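Transcriptional regulator, TetR family (Vibrio parahaemolyticus, PDB 3HE0) probably binds DNA as a TetR-family transcriptional regulator, pairing a helix-turn-helix domain with a helical C-terminal domain. Local coordinates at residues L23-G28 with L103-N108. Residues are numbered along the deposited sequence; the frame is centred on the assembly and turned at random.
Sequences LIAESG and LNAISN
Ile106 sets its CG1 over one face of the peptide plane joining Ile24 to Ala25, 3.7 Å from Ala25 N; no flat side chain of either segment takes part, and the remaining contacts are between aliphatic carbons. This is part of the seam between the DNA-binding and C-terminal domains of a TetR-type regulator: helix 13-27 of the helix-turn-helix domain rests against helix 102-107 of the C-terminal domain. The short helical segments cross at 70° with axes 8.4 Å apart, and Ala25 and Ala105 meet where they pass. Ala25 CB lies 3.8 Å from Ile106 CG1 and meets Ala105 CB at 4.2 Å. Beside this pair the two isoleucines cross at about a right angle, Ile24 CG2 lying 4.0 Å from Ile106 CG2. In Ile106, CG1 sits beside its own backbone N (chi1 -66°), which leaves CG2, anti to that N, for Ile24. Helix 55-74 and Phe29 add to the apolar cluster: Val62 touches Ile24, Val66 touches Ile106, and Phe29 touches both. No hydrogen bond crosses between the segments; the two serine hydroxyls bond back to carbonyls of their own segments. Ser107 OG, for one, returns to Leu103 O at 3.0 Å, reaching that carbonyl from the face opposite Ser107 N.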
loop_
_atom_site.group_PDB
_atom_site.type_symbol
_atom_site.label_atom_id
_atom_site.label_comp_id
_atom_site.label_asym_id
_atom_site.label_seq_id
_atom_site.Cartn_x
_atom_site.Cartn_y
_atom_site.Cartn_z
ATOM N N LEU A 23 18.086 5.743 -7.600
ATOM C CA LEU A 23 18.354 6.614 -6.448
ATOM C C LEU A 23 17.084 6.848 -5.617
ATOM O O LEU A 23 17.131 6.836 -4.379
ATOM C CB LEU A 23 18.964 7.956 -6.892
ATOM C CG LEU A 23 20.428 7.978 -7.367
ATOM C CD1 LEU A 23 20.924 9.403 -7.655
ATOM C CD2 LEU A 23 21.383 7.303 -6.387
ATOM N N ILE A 24 15.953 7.038 -6.299
ATOM C CA ILE A 24 14.670 7.217 -5.620
ATOM C C ILE A 24 14.243 5.918 -4.923
ATOM O O ILE A 24 13.809 5.944 -3.764
ATOM C CB ILE A 24 13.578 7.695 -6.599
ATOM C CG1 ILE A 24 13.890 9.119 -7.072
ATOM C CG2 ILE A 24 12.182 7.652 -5.953
ATOM C CD1 ILE A 24 13.173 9.500 -8.339
ATOM N N ALA A 25 14.363 4.779 -5.610
ATOM C CA ALA A 25 14.087 3.500 -4.948
ATOM C C ALA A 25 14.927 3.440 -3.696
ATOM O O ALA A 25 14.408 3.148 -2.632
ATOM C CB ALA A 25 14.373 2.290 -5.855
ATOM N N GLU A 26 16.207 3.776 -3.812
ATOM C CA GLU A 26 17.130 3.650 -2.683
ATOM C C GLU A 26 16.764 4.558 -1.540
ATOM O O GLU A 26 16.566 4.097 -0.417
ATOM C CB GLU A 26 18.561 4.001 -3.083
ATOM C CG GLU A 26 19.313 2.862 -3.694
ATOM C CD GLU A 26 20.607 3.282 -4.347
ATOM O OE1 GLU A 26 21.104 4.406 -4.109
ATOM O OE2 GLU A 26 21.126 2.464 -5.121
ATOM N N SER A 27 16.696 5.852 -1.831
ATOM C CA SER A 27 16.628 6.880 -0.791
ATOM C C SER A 27 15.589 7.994 -1.074
ATOM O O SER A 27 15.721 9.121 -0.591
ATOM C CB SER A 27 18.040 7.432 -0.516
ATOM O OG SER A 27 18.867 7.375 -1.673
ATOM N N GLY A 28 14.554 7.658 -1.847
ATOM C CA GLY A 28 13.367 8.522 -2.018
ATOM C C GLY A 28 13.442 9.797 -2.867
ATOM O O GLY A 28 14.534 10.292 -3.202
ATOM N N LEU A 103 10.203 -0.967 -8.873
ATOM C CA LEU A 103 8.946 -0.360 -9.298
ATOM C C LEU A 103 8.032 -0.229 -8.084
ATOM O O LEU A 103 7.500 0.841 -7.785
ATOM C CB LEU A 103 8.273 -1.193 -10.400
ATOM C CG LEU A 103 8.995 -1.204 -11.751
ATOM C CD1 LEU A 103 8.237 -2.058 -12.756
ATOM C CD2 LEU A 103 9.213 0.212 -12.293
ATOM N N ASN A 104 7.883 -1.322 -7.356
ATOM C CA ASN A 104 7.107 -1.275 -6.130
ATOM C C ASN A 104 7.697 -0.278 -5.146
ATOM O O ASN A 104 6.965 0.531 -4.550
ATOM C CB ASN A 104 7.038 -2.655 -5.483
ATOM C CG ASN A 104 5.928 -3.495 -6.036
ATOM O OD1 ASN A 104 5.504 -3.316 -7.183
ATOM N ND2 ASN A 104 5.436 -4.415 -5.229
ATOM N N ALA A 105 9.018 -0.340 -4.986
ATOM C CA ALA A 105 9.701 0.506 -4.017
ATOM C C ALA A 105 9.388 2.008 -4.265
ATOM O O ALA A 105 9.022 2.762 -3.347
ATOM C CB ALA A 105 11.213 0.229 -4.060
ATOM N N ILE A 106 9.481 2.409 -5.527
ATOM C CA ILE A 106 9.325 3.803 -5.915
ATOM C C ILE A 106 7.886 4.277 -5.784
ATOM O O ILE A 106 7.622 5.375 -5.270
ATOM C CB ILE A 106 9.790 4.017 -7.370
ATOM C CG1 ILE A 106 11.297 3.786 -7.471
ATOM C CG2 ILE A 106 9.457 5.431 -7.851
ATOM C CD1 ILE A 106 11.743 3.418 -8.872
ATOM N N SER A 107 6.960 3.455 -6.266
ATOM C CA SER A 107 5.579 3.866 -6.337
ATOM C C SER A 107 4.921 3.806 -4.965
ATOM O O SER A 107 3.904 4.451 -4.766
ATOM C CB SER A 107 4.809 3.030 -7.349
ATOM O OG SER A 107 4.709 1.698 -6.912
ATOM N N ASN A 108 5.499 3.062 -4.014
ATOM C CA ASN A 108 5.019 3.108 -2.625
ATOM C C ASN A 108 5.280 4.439 -1.916
ATOM O O ASN A 108 5.004 4.564 -0.742
ATOM C CB ASN A 108 5.617 1.970 -1.786
ATOM C CG ASN A 108 4.756 0.706 -1.799
ATOM O OD1 ASN A 108 4.194 0.340 -2.833
ATOM N ND2 ASN A 108 4.654 0.036 -0.639
#